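Local coordinates for 2-hydroxyhepta-2,4-diene-1, 7-dioateisomerase (Mycobacterium abscessus, PDB 3R6O), which is probably a magnesium-dependent isomerase of the fumarylacetoacetate hydrolase family, acting on 2-hydroxyhepta-2,4-diene-1,7-dioate, at residues 96-101 against 220-225; 149-154 against 193-198; 156-161 against 286-291; 179-184 against 227-232. All blocks are in the same frame, centred on the assembly; numbering follows the deposited sequence.

Interaction 3 contributes to the magnesium site and interaction 2 lies beside it, the two joined by Arg193, whose NE lies 2.7 Å from Asp156 OD2 and whose NH2 lies 3.0 Å from Glu158 OE2, both salt bridges. Glu160 of interaction 3 binds the magnesium ion together with Asp189, which sits on the strand 181-192 that begins in interaction 4. Interactions 3 and 4 thus belong to neighbouring strands of one mixed sheet, with centres about 26 Å apart. Interaction 1 lies nearest the middle of the chain; its segment 220-225 is followed, one residue on, by 227-232 of interaction 4, and the side chain of Thr222 is about 12 Å from the magnesium ion.

Interaction 1: residues 96-101 against 220-225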
loop_
_atom_site.group_PDB
_atom_site.type_symbol
_atom_site.label_atom_id
_atom_site.label_comp_id
_atom_site.label_asym_id
_atom_site.label_seq_id
_atom_site.Cartn_x
_atom_site.Cartn_y
_atom_site.Cartn_z
ATOM N N LEU A 96 9.915 22.620 -0.292
ATOM C CA LEU A 96 9.136 21.825 0.656
ATOM C C LEU A 96 8.663 20.517 0.030
ATOM O O LEU A 96 8.189 20.502 -1.108
ATOM C CB LEU A 96 7.941 22.617 1.173
ATOM C CG LEU A 96 8.270 23.902 1.925
ATOM C CD1 LEU A 96 6.996 24.736 2.055
ATOM C CD2 LEU A 96 8.928 23.642 3.271
ATOM N N GLY A 97 8.862 19.417 0.755
ATOM C CA GLY A 97 8.505 18.112 0.284
ATOM C C GLY A 97 7.163 17.647 0.814
ATOM O O GLY A 97 6.486 18.366 1.560
ATOM N N ALA A 98 6.816 16.418 0.440
ATOM C CA ALA A 98 5.727 15.690 1.049
ATOM C C ALA A 98 6.014 15.601 2.562
ATOM O O ALA A 98 7.081 15.138 2.958
ATOM C CB ALA A 98 5.625 14.282 0.418
ATOM N N PRO A 99 5.092 16.071 3.410
ATOM C CA PRO A 99 5.399 16.044 4.857
ATOM C C PRO A 99 5.628 14.630 5.443
ATOM O O PRO A 99 6.470 14.464 6.343
ATOM C CB PRO A 99 4.174 16.724 5.483
ATOM C CG PRO A 99 3.613 17.573 4.365
ATOM C CD PRO A 99 3.812 16.767 3.141
ATOM N N ILE A 100 4.880 13.639 4.943
ATOM C CA ILE A 100 5.099 12.229 5.241
ATOM C C ILE A 100 5.599 11.555 3.960
ATOM O O ILE A 100 4.803 11.191 3.085
ATOM C CB ILE A 100 3.817 11.529 5.733
ATOM C CG1 ILE A 100 3.103 12.344 6.839
ATOM C CG2 ILE A 100 4.131 10.043 6.167
ATOM C CD1 ILE A 100 3.986 12.648 8.094
ATOM N N PRO A 101 6.925 11.423 3.824
ATOM C CA PRO A 101 7.403 11.023 2.512
ATOM C C PRO A 101 7.252 9.531 2.228
ATOM O O PRO A 101 7.213 9.151 1.072
ATOM C CB PRO A 101 8.875 11.420 2.504
ATOM C CG PRO A 101 9.183 12.057 3.793
ATOM C CD PRO A 101 7.972 12.028 4.659
ATOM N N CYS A 220 -0.178 11.440 -5.954
ATOM C CA CYS A 220 -0.636 11.808 -4.594
ATOM C C CYS A 220 0.134 12.987 -4.007
ATOM O O CYS A 220 0.877 12.847 -3.016
ATOM C CB CYS A 220 -0.598 10.621 -3.635
ATOM S SG CYS A 220 -1.649 10.870 -2.157
ATOM N N PRO A 221 -0.005 14.167 -4.622
ATOM C CA PRO A 221 0.496 15.377 -4.005
ATOM C C PRO A 221 -0.014 15.554 -2.569
ATOM O O PRO A 221 -1.172 15.279 -2.289
ATOM C CB PRO A 221 -0.039 16.491 -4.911
ATOM C CG PRO A 221 -0.329 15.848 -6.201
ATOM C CD PRO A 221 -0.702 14.450 -5.877
ATOM N N THR A 222 0.862 16.011 -1.678
ATOM C CA THR A 222 0.534 16.237 -0.256
ATOM C C THR A 222 1.292 17.454 0.285
ATOM O O THR A 222 2.346 17.840 -0.258
ATOM C CB THR A 222 0.958 15.024 0.625
ATOM O OG1 THR A 222 2.382 14.840 0.562
ATOM C CG2 THR A 222 0.267 13.750 0.191
ATOM N N GLY A 223 0.771 18.042 1.370
ATOM C CA GLY A 223 1.397 19.217 1.988
ATOM C C GLY A 223 0.691 20.518 1.617
ATOM O O GLY A 223 -0.356 20.515 0.957
ATOM N N PRO A 224 1.292 21.650 1.972
ATOM C CA PRO A 224 2.698 21.789 2.379
ATOM C C PRO A 224 3.073 21.401 3.813
ATOM O O PRO A 224 4.271 21.359 4.127
ATOM C CB PRO A 224 2.979 23.288 2.145
ATOM C CG PRO A 224 1.649 23.953 2.236
ATOM C CD PRO A 224 0.652 22.940 1.692
ATOM N N TRP A 225 2.102 21.151 4.686
ATOM C CA TRP A 225 2.466 20.787 6.041
ATOM C C TRP A 225 1.501 19.857 6.715
ATOM O O TRP A 225 0.344 19.735 6.315
ATOM C CB TRP A 225 2.714 22.060 6.891
ATOM C CG TRP A 225 1.574 23.044 6.961
ATOM C CD1 TRP A 225 0.397 22.874 7.617
ATOM C CD2 TRP A 225 1.527 24.371 6.402
ATOM N NE1 TRP A 225 -0.400 23.974 7.465
ATOM C CE2 TRP A 225 0.272 24.918 6.741
ATOM C CE3 TRP A 225 2.415 25.138 5.637
ATOM C CZ2 TRP A 225 -0.125 26.196 6.345
ATOM C CZ3 TRP A 225 2.039 26.402 5.250
ATOM C CH2 TRP A 225 0.773 26.930 5.605
HETATM O O HOH W 1 6.709 20.035 3.673
HETATM O O HOH W 2 2.995 13.169 2.851
#
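Pro99 lays its ring against the backbone of 222-225 in a buried contact without a direct hydrogen bond. From CB, which points toward the other segment, the ring leads to CG, seated 3.6 Å from Gly223 CA and 3.8 Å from Trp225 CA, with Pro224 O also close. CD then closes the ring back to the backbone and lies 3.5 Å from Thr222 OG1, so the pyrrolidine meets all four residues 222-225. Gly223, at positive phi, meets Pro99 CD with its bare CA. Thr222 passes Pro99 in the opposite direction. Its OG1 sits between backbone N and carbonyl carbon (chi1 62°), which brings it 3.3 Å from Ala98 CB, and it also hydrogen-bonds to Ser140 O. Two waters lie among the polar atoms: one is within hydrogen-bonding reach of Gly97 O and Pro224 O, the other links Thr222 OG1 to both N and O of Ile100. Farther along, Leu96 CD1 touches Pro224 CB at 4.3 Å, beside the cis peptide that precedes Pro224. Pro224 CG in turn rests over one face of the Trp225 indole, toward its rim. The loop between helix 70-79 and strand 106-110 is thereby packed on the chain that leaves strand 220-221, the parallel partner of 139-140, and enters strand 226-228 of the large mixed sheet.

Interaction 2: residues 149-154 against 193-198; sequences PRTSHA and RDVALP
Asp194 reaches across to Ser152 and His153 with both carboxylate oxygens. OD1 takes the hydroxyl proton of Ser152 OG at 2.7 Å on its syn lone pair. OD2 receives the backbone N-H of His153 at 2.8 Å in an almost straight bond (174°), also from the syn side but 16° out of the carboxylate plane. The carboxylate therefore bridges two consecutive residues of the loop. Beside it, Ala154 CB packs 3.7 Å from Asp194 OD1, and Ala154 O accepts the N-H of Arg193 at 2.9 Å, tying the first residue of helix 193-196 to the loop.

The next layer fixes these groups. Ser152 OG, anti to its own backbone N (chi1 178°), accepts the N-H of Ala154 at 3.2 Å and closes an ST turn, so the hydroxyl that donates to Asp194 is itself held in place. A type I turn from Pro149 to Ser152 shapes the chain before it. On the helix side, buried Val195 sets CG2 3.5 Å from Thr151 O. Arg193 leads its guanidinium away from the loop to salt bridges with Asp156 and Glu158, while Pro149 packs on Arg171 of the second subunit.

Asp194 receives one proton on each oxygen from the loop, and OD1 a weak further bond from Val195 N, consistent with a carboxylate kept ionised and fixed in rotation. These bonds fix the first turn of the helix to the loop, and would thereby help place Arg193, whose side chain is about 7 Å from the magnesium ion.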
loop_
_atom_site.group_PDB
_atom_site.type_symbol
_atom_site.label_atom_id
_atom_site.label_comp_id
_atom_site.label_asym_id
_atom_site.label_seq_id
_atom_site.Cartn_x
_atom_site.Cartn_y
_atom_site.Cartn_z
ATOM N N PRO A 149 0.842 10.332 -17.506
ATOM C CA PRO A 149 1.580 9.322 -18.215
ATOM C C PRO A 149 1.187 9.265 -19.680
ATOM O O PRO A 149 0.091 9.702 -20.039
ATOM C CB PRO A 149 1.189 8.032 -17.495
ATOM C CG PRO A 149 -0.136 8.318 -16.883
ATOM C CD PRO A 149 -0.170 9.756 -16.598
ATOM N N ARG A 150 2.105 8.740 -20.498
ATOM C CA ARG A 150 1.890 8.420 -21.903
ATOM C C ARG A 150 0.584 7.672 -22.140
ATOM O O ARG A 150 -0.066 7.888 -23.136
ATOM C CB ARG A 150 3.033 7.526 -22.456
ATOM C CG ARG A 150 4.369 7.782 -21.840
ATOM C CD ARG A 150 5.525 7.351 -22.732
ATOM N NE ARG A 150 5.673 5.906 -22.632
ATOM C CZ ARG A 150 6.236 5.267 -21.605
ATOM N NH1 ARG A 150 6.738 5.939 -20.569
ATOM N NH2 ARG A 150 6.295 3.939 -21.614
ATOM N N THR A 151 0.210 6.795 -21.217
ATOM C CA THR A 151 -0.985 5.950 -21.376
ATOM C C THR A 151 -2.355 6.598 -20.979
ATOM O O THR A 151 -3.363 5.887 -20.889
ATOM C CB THR A 151 -0.803 4.651 -20.586
ATOM O OG1 THR A 151 -0.531 4.961 -19.216
ATOM C CG2 THR A 151 0.374 3.855 -21.120
ATOM N N SER A 152 -2.406 7.908 -20.715
ATOM C CA SER A 152 -3.647 8.524 -20.276
ATOM C C SER A 152 -3.924 9.825 -20.981
ATOM O O SER A 152 -3.055 10.696 -21.103
ATOM C CB SER A 152 -3.670 8.763 -18.757
ATOM O OG SER A 152 -4.885 9.409 -18.391
ATOM N N HIS A 153 -5.168 9.946 -21.419
ATOM C CA HIS A 153 -5.701 11.157 -22.029
ATOM C C HIS A 153 -6.904 11.665 -21.205
ATOM O O HIS A 153 -7.728 12.428 -21.694
ATOM C CB HIS A 153 -6.160 10.821 -23.451
ATOM C CG HIS A 153 -5.039 10.549 -24.410
ATOM N ND1 HIS A 153 -4.300 9.385 -24.384
ATOM C CD2 HIS A 153 -4.579 11.264 -25.464
ATOM C CE1 HIS A 153 -3.401 9.411 -25.356
ATOM N NE2 HIS A 153 -3.558 10.536 -26.034
ATOM N N ALA A 154 -6.984 11.256 -19.938
ATOM C CA ALA A 154 -8.110 11.655 -19.091
ATOM C C ALA A 154 -7.663 11.729 -17.654
ATOM O O ALA A 154 -8.160 10.994 -16.816
ATOM C CB ALA A 154 -9.274 10.675 -19.246
ATOM N N ARG A 193 -8.533 8.445 -15.435
ATOM C CA ARG A 193 -9.845 7.791 -15.408
ATOM C C ARG A 193 -10.000 6.760 -16.515
ATOM O O ARG A 193 -10.766 5.789 -16.364
ATOM C CB ARG A 193 -10.971 8.829 -15.482
ATOM C CG ARG A 193 -10.969 9.700 -14.286
ATOM C CD ARG A 193 -12.333 9.983 -13.725
ATOM N NE ARG A 193 -12.242 11.040 -12.726
ATOM C CZ ARG A 193 -12.025 10.875 -11.419
ATOM N NH1 ARG A 193 -11.887 9.661 -10.889
ATOM N NH2 ARG A 193 -11.985 11.943 -10.622
ATOM N N ASP A 194 -9.291 6.982 -17.622
ATOM C CA ASP A 194 -9.299 6.061 -18.764
ATOM C C ASP A 194 -8.491 4.804 -18.465
ATOM O O ASP A 194 -8.862 3.721 -18.875
ATOM C CB ASP A 194 -8.834 6.734 -20.049
ATOM C CG ASP A 194 -7.477 7.475 -19.939
ATOM O OD1 ASP A 194 -6.948 7.799 -18.853
ATOM O OD2 ASP A 194 -6.983 7.828 -21.028
ATOM N N VAL A 195 -7.410 4.945 -17.704
ATOM C CA VAL A 195 -6.672 3.792 -17.213
ATOM C C VAL A 195 -7.473 3.002 -16.160
ATOM O O VAL A 195 -7.410 1.788 -16.093
ATOM C CB VAL A 195 -5.342 4.254 -16.603
ATOM C CG1 VAL A 195 -4.682 3.093 -15.905
ATOM C CG2 VAL A 195 -4.433 4.882 -17.718
ATOM N N ALA A 196 -8.155 3.732 -15.294
ATOM C CA ALA A 196 -8.951 3.165 -14.223
ATOM C C ALA A 196 -10.152 2.386 -14.732
ATOM O O ALA A 196 -10.512 1.393 -14.134
ATOM C CB ALA A 196 -9.421 4.262 -13.293
ATOM N N LEU A 197 -10.782 2.876 -15.796
ATOM C CA LEU A 197 -11.910 2.187 -16.466
ATOM C C LEU A 197 -11.632 1.986 -17.939
ATOM O O LEU A 197 -12.206 2.674 -18.797
ATOM C CB LEU A 197 -13.206 2.982 -16.286
ATOM C CG LEU A 197 -13.608 3.142 -14.813
ATOM C CD1 LEU A 197 -14.796 4.115 -14.687
ATOM C CD2 LEU A 197 -13.964 1.808 -14.174
ATOM N N PRO A 198 -10.777 1.005 -18.266
ATOM C CA PRO A 198 -10.394 0.847 -19.650
ATOM C C PRO A 198 -11.552 0.389 -20.550
ATOM O O PRO A 198 -11.423 0.464 -21.762
ATOM C CB PRO A 198 -9.264 -0.201 -19.600
ATOM C CG PRO A 198 -9.506 -0.956 -18.394
ATOM C CD PRO A 198 -10.134 0.004 -17.398
#

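Interaction 3: residues 156-161 against 286-291; sequences DYEIEI and GGCGFQ. With MG (magnesium ion), chain B.
Tyr157 and Asp156 meet the 287-290 turn, whose Cys288 packs against Asp156. The Tyr157 hydroxyl donates to Gly287 O at 2.6 Å, in the plane of that carbonyl, which lies at the edge of the phenol ring. Tyr157 CG lies between backbone N and carbonyl carbon (chi1 53°), which carries the ring across to Gly287; Arg249 is a second partner of the hydroxyl.

Asp156 grips the start of the 3-10 segment 289-290. OD1 accepts Gly289 N at 2.7 Å on its syn lone pair and Tyr157 N on the anti side. OD2, which Arg193 also engages, is met by Phe290 N at 3.2 Å from above the carboxylate plane, and it lies at the edge of the Phe290 ring, 3.3 Å from CD2, with the two planes 84° apart.

Cys288 lies between Asp156 and Glu158: CB is 3.5 Å from Asp156 OD2, and SG is 4.1 Å from Glu158 CG. Gln291 OE1 accepts the Cys288 N-H and steadies the turn from within.

Farther along the strand, Glu160 OE2 binds the magnesium ion at 2.3 Å. Glu158, a magnesium ligand of this protein that is not bound in this chain, has OE1 3.2 Å from the ion, and its OE2 is held by Arg193. Acidic residues at alternate positions of a strand, with Asp189 of the neighbouring strand binding the ion alongside Glu160, form the metal site characteristic of the FAH family.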
loop_
_atom_site.group_PDB
_atom_site.type_symbol
_atom_site.label_atom_id
_atom_site.label_comp_id
_atom_site.label_asym_id
_atom_site.label_seq_id
_atom_site.Cartn_x
_atom_site.Cartn_y
_atom_site.Cartn_z
ATOM N N ASP A 156 -7.523 13.292 -14.110
ATOM C CA ASP A 156 -8.379 14.098 -13.260
ATOM C C ASP A 156 -7.705 14.494 -11.928
ATOM O O ASP A 156 -6.809 13.810 -11.436
ATOM C CB ASP A 156 -9.692 13.362 -12.991
ATOM C CG ASP A 156 -10.887 14.282 -13.000
ATOM O OD1 ASP A 156 -10.692 15.509 -12.976
ATOM O OD2 ASP A 156 -12.040 13.764 -13.037
ATOM N N TYR A 157 -8.217 15.575 -11.359
ATOM C CA TYR A 157 -7.848 16.141 -10.061
ATOM C C TYR A 157 -8.968 15.902 -9.040
ATOM O O TYR A 157 -10.153 15.831 -9.391
ATOM C CB TYR A 157 -7.578 17.662 -10.212
ATOM C CG TYR A 157 -8.757 18.350 -10.874
ATOM C CD1 TYR A 157 -9.826 18.822 -10.114
ATOM C CD2 TYR A 157 -8.853 18.421 -12.265
ATOM C CE1 TYR A 157 -10.964 19.406 -10.737
ATOM C CE2 TYR A 157 -9.977 18.998 -12.906
ATOM C CZ TYR A 157 -11.041 19.475 -12.131
ATOM O OH TYR A 157 -12.154 20.068 -12.747
ATOM N N GLU A 158 -8.574 15.759 -7.772
ATOM C CA GLU A 158 -9.505 15.549 -6.680
ATOM C C GLU A 158 -8.887 16.092 -5.400
ATOM O O GLU A 158 -8.112 15.377 -4.773
ATOM C CB GLU A 158 -9.742 14.077 -6.477
ATOM C CG GLU A 158 -10.240 13.337 -7.680
ATOM C CD GLU A 158 -10.572 11.893 -7.367
ATOM O OE1 GLU A 158 -9.748 11.194 -6.814
ATOM O OE2 GLU A 158 -11.689 11.442 -7.676
ATOM N N ILE A 159 -9.222 17.316 -5.034
ATOM C CA ILE A 159 -8.751 17.904 -3.769
ATOM C C ILE A 159 -9.386 17.200 -2.580
ATOM O O ILE A 159 -10.575 16.968 -2.543
ATOM C CB ILE A 159 -8.977 19.430 -3.707
ATOM C CG1 ILE A 159 -8.177 20.043 -2.546
ATOM C CG2 ILE A 159 -10.514 19.826 -3.651
ATOM C CD1 ILE A 159 -8.290 21.626 -2.509
ATOM N N GLU A 160 -8.559 16.812 -1.622
ATOM C CA GLU A 160 -9.054 16.109 -0.441
ATOM C C GLU A 160 -8.276 16.548 0.785
ATOM O O GLU A 160 -7.122 16.966 0.693
ATOM C CB GLU A 160 -8.917 14.586 -0.652
ATOM C CG GLU A 160 -9.388 14.128 -2.019
ATOM C CD GLU A 160 -9.764 12.679 -2.149
ATOM O OE1 GLU A 160 -9.833 11.916 -1.158
ATOM O OE2 GLU A 160 -9.998 12.295 -3.297
ATOM N N ILE A 161 -8.910 16.400 1.934
ATOM C CA ILE A 161 -8.234 16.537 3.183
ATOM C C ILE A 161 -7.788 15.106 3.645
ATOM O O ILE A 161 -8.609 14.155 3.700
ATOM C CB ILE A 161 -9.131 17.243 4.248
ATOM C CG1 ILE A 161 -9.680 18.600 3.755
ATOM C CG2 ILE A 161 -8.346 17.443 5.558
ATOM C CD1 ILE A 161 -8.636 19.589 3.185
ATOM N N GLY A 286 -17.598 17.726 -5.577
ATOM C CA GLY A 286 -17.795 17.835 -7.040
ATOM C C GLY A 286 -16.871 18.806 -7.783
ATOM O O GLY A 286 -16.007 19.431 -7.176
ATOM N N GLY A 287 -17.085 18.971 -9.089
ATOM C CA GLY A 287 -16.271 19.865 -9.921
ATOM C C GLY A 287 -15.047 19.225 -10.598
ATOM O O GLY A 287 -14.226 19.906 -11.179
ATOM N N CYS A 288 -14.941 17.905 -10.533
ATOM C CA CYS A 288 -13.854 17.159 -11.207
ATOM C C CYS A 288 -14.067 17.164 -12.720
ATOM O O CYS A 288 -15.188 17.367 -13.196
ATOM C CB CYS A 288 -13.839 15.703 -10.724
ATOM S SG CYS A 288 -13.590 15.432 -8.928
ATOM N N GLY A 289 -12.991 16.909 -13.463
ATOM C CA GLY A 289 -12.971 16.905 -14.907
ATOM C C GLY A 289 -14.030 16.040 -15.597
ATOM O O GLY A 289 -14.586 16.445 -16.593
ATOM N N PHE A 290 -14.303 14.865 -15.049
ATOM C CA PHE A 290 -15.184 13.904 -15.676
ATOM C C PHE A 290 -16.650 14.348 -15.613
ATOM O O PHE A 290 -17.485 13.772 -16.282
ATOM C CB PHE A 290 -15.011 12.495 -15.046
ATOM C CG PHE A 290 -15.704 12.328 -13.731
ATOM C CD1 PHE A 290 -16.992 11.778 -13.666
ATOM C CD2 PHE A 290 -15.086 12.703 -12.564
ATOM C CE1 PHE A 290 -17.634 11.624 -12.456
ATOM C CE2 PHE A 290 -15.712 12.566 -11.363
ATOM C CZ PHE A 290 -17.002 12.010 -11.294
ATOM N N GLN A 291 -16.947 15.391 -14.830
ATOM C CA GLN A 291 -18.313 15.763 -14.547
ATOM C C GLN A 291 -18.846 16.813 -15.515
ATOM O O GLN A 291 -19.907 17.388 -15.265
ATOM C CB GLN A 291 -18.423 16.221 -13.088
ATOM C CG GLN A 291 -18.166 15.048 -12.135
ATOM C CD GLN A 291 -18.155 15.450 -10.672
ATOM O OE1 GLN A 291 -17.209 16.066 -10.211
ATOM N NE2 GLN A 291 -19.211 15.081 -9.931
HETATM MG MG MG B . -10.643 10.138 -3.940
#

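Interaction 4: residues 179-184 against 227-232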
loop_
_atom_site.group_PDB
_atom_site.type_symbol
_atom_site.label_atom_id
_atom_site.label_comp_id
_atom_site.label_asym_id
_atom_site.label_seq_id
_atom_site.Cartn_x
_atom_site.Cartn_y
_atom_site.Cartn_z
ATOM N N LYS A 179 -7.662 10.175 19.027
ATOM C CA LYS A 179 -6.444 9.714 19.710
ATOM C C LYS A 179 -5.431 9.027 18.780
ATOM O O LYS A 179 -4.255 8.904 19.162
ATOM C CB LYS A 179 -6.795 8.759 20.857
ATOM N N HIS A 180 -5.885 8.581 17.604
ATOM C CA HIS A 180 -5.050 7.930 16.596
ATOM C C HIS A 180 -4.623 8.825 15.434
ATOM O O HIS A 180 -3.946 8.343 14.510
ATOM C CB HIS A 180 -5.767 6.687 16.027
ATOM C CG HIS A 180 -5.989 5.618 17.039
ATOM N ND1 HIS A 180 -5.139 4.544 17.191
ATOM C CD2 HIS A 180 -6.956 5.475 17.976
ATOM C CE1 HIS A 180 -5.589 3.782 18.170
ATOM N NE2 HIS A 180 -6.693 4.318 18.655
ATOM N N VAL A 181 -5.046 10.094 15.426
ATOM C CA VAL A 181 -4.684 10.992 14.340
ATOM C C VAL A 181 -3.615 11.984 14.820
ATOM O O VAL A 181 -3.824 12.750 15.747
ATOM C CB VAL A 181 -5.939 11.702 13.723
ATOM C CG1 VAL A 181 -5.528 12.810 12.810
ATOM C CG2 VAL A 181 -6.833 10.654 12.971
ATOM N N ALA A 182 -2.457 11.945 14.164
ATOM C CA ALA A 182 -1.390 12.869 14.457
ATOM C C ALA A 182 -1.725 14.237 13.883
ATOM O O ALA A 182 -1.308 15.227 14.419
ATOM C CB ALA A 182 -0.065 12.367 13.891
ATOM N N GLY A 183 -2.417 14.294 12.742
ATOM C CA GLY A 183 -2.796 15.591 12.191
ATOM C C GLY A 183 -3.376 15.498 10.787
ATOM O O GLY A 183 -3.894 14.452 10.395
ATOM N N TYR A 184 -3.285 16.604 10.053
ATOM C CA TYR A 184 -4.005 16.752 8.797
ATOM C C TYR A 184 -3.105 17.354 7.721
ATOM O O TYR A 184 -2.210 18.158 8.014
ATOM C CB TYR A 184 -5.189 17.698 8.954
ATOM C CG TYR A 184 -6.148 17.509 10.100
ATOM C CD1 TYR A 184 -7.374 16.885 9.908
ATOM C CD2 TYR A 184 -5.881 18.051 11.336
ATOM C CE1 TYR A 184 -8.285 16.758 10.943
ATOM C CE2 TYR A 184 -6.785 17.948 12.383
ATOM C CZ TYR A 184 -7.993 17.301 12.184
ATOM O OH TYR A 184 -8.885 17.216 13.229
ATOM N N PHE A 227 -0.621 19.614 9.730
ATOM C CA PHE A 227 -1.230 20.500 10.732
ATOM C C PHE A 227 -1.606 19.590 11.877
ATOM O O PHE A 227 -2.505 18.737 11.730
ATOM C CB PHE A 227 -2.450 21.187 10.101
ATOM C CG PHE A 227 -3.238 22.049 11.043
ATOM C CD1 PHE A 227 -2.817 23.334 11.355
ATOM C CD2 PHE A 227 -4.429 21.600 11.586
ATOM C CE1 PHE A 227 -3.553 24.140 12.214
ATOM C CE2 PHE A 227 -5.173 22.408 12.431
ATOM C CZ PHE A 227 -4.744 23.666 12.750
ATOM N N THR A 228 -0.877 19.664 12.981
ATOM C CA THR A 228 -1.070 18.685 14.052
ATOM C C THR A 228 -2.337 18.917 14.882
ATOM O O THR A 228 -2.912 20.013 14.927
ATOM C CB THR A 228 0.122 18.604 15.014
ATOM O OG1 THR A 228 0.192 19.825 15.757
ATOM C CG2 THR A 228 1.422 18.349 14.223
ATOM N N THR A 229 -2.762 17.841 15.531
ATOM C CA THR A 229 -3.963 17.868 16.368
ATOM C C THR A 229 -3.729 18.588 17.673
ATOM O O THR A 229 -4.665 19.138 18.279
ATOM C CB THR A 229 -4.478 16.442 16.604
ATOM O OG1 THR A 229 -3.393 15.616 17.067
ATOM C CG2 THR A 229 -4.969 15.860 15.310
ATOM N N GLY A 230 -2.479 18.620 18.122
ATOM C CA GLY A 230 -2.151 19.277 19.369
ATOM C C GLY A 230 -3.042 18.805 20.504
ATOM O O GLY A 230 -3.132 17.595 20.763
ATOM N N SER A 231 -3.722 19.771 21.126
ATOM C CA SER A 231 -4.589 19.578 22.291
ATOM C C SER A 231 -6.080 19.359 21.959
ATOM O O SER A 231 -6.911 19.289 22.881
ATOM C CB SER A 231 -4.460 20.785 23.231
ATOM O OG SER A 231 -3.506 20.538 24.257
ATOM N N ASP A 232 -6.420 19.205 20.676
ATOM C CA ASP A 232 -7.826 19.102 20.258
ATOM C C ASP A 232 -8.476 17.837 20.844
ATOM O O ASP A 232 -7.879 16.769 20.846
ATOM C CB ASP A 232 -7.963 19.024 18.725
ATOM C CG ASP A 232 -7.446 20.256 17.988
ATOM O OD1 ASP A 232 -6.995 21.241 18.599
ATOM O OD2 ASP A 232 -7.493 20.212 16.737
HETATM O O HOH W 3 -8.140 17.837 15.633
#
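Backbone hydrogen bonds carry the pairing of Tyr184 with Phe227. Tyr184 N donates to Phe227 O, and Phe227 N to Tyr184 O in a straighter bond (170°), each at 2.8 Å, making an antiparallel hydrogen-bonded pair. Next comes the non-hydrogen-bonded pair Gly183 and Thr228, whose CA atoms approach to 4.0 Å; Gly183 CA also lies 3.2 Å from Phe227 O. Beyond it Thr229 N reaches Ala182 O at 3.2 Å from above the carbonyl plane, and the same oxygen receives a CA-H contact from Thr228.

These strands are neighbours in the large mixed sheet, where 226-228 lies between 181-192 and the N-terminal strand 25-28. On its other side 181-192 runs beside 155-165, and there Ala182 and Gly183 both face Val164 in a classic beta bulge. Past Thr228 the chain leaves the sheet through a type II' turn from Thr229 to Asp232.

Apolar contacts gather on the face carrying Tyr184 and Phe227. Tyr184 CD2 meets the edge of the Phe227 ring, 3.8 Å from its CD2. Thr229 turns CG2 anti to its carbonyl carbon, placing the methyl 4.0 Å from Tyr184 CE2 and equally far from Val181 CG1. Phe238 and Phe261 add further rings round Tyr184.

One water mediates the polar end of the contact: it accepts from Tyr184 OH at 2.6 Å and donates to Asp232 OD2 at 2.7 Å, while Glu236 N is a further hydrogen-bond partner of the hydroxyl.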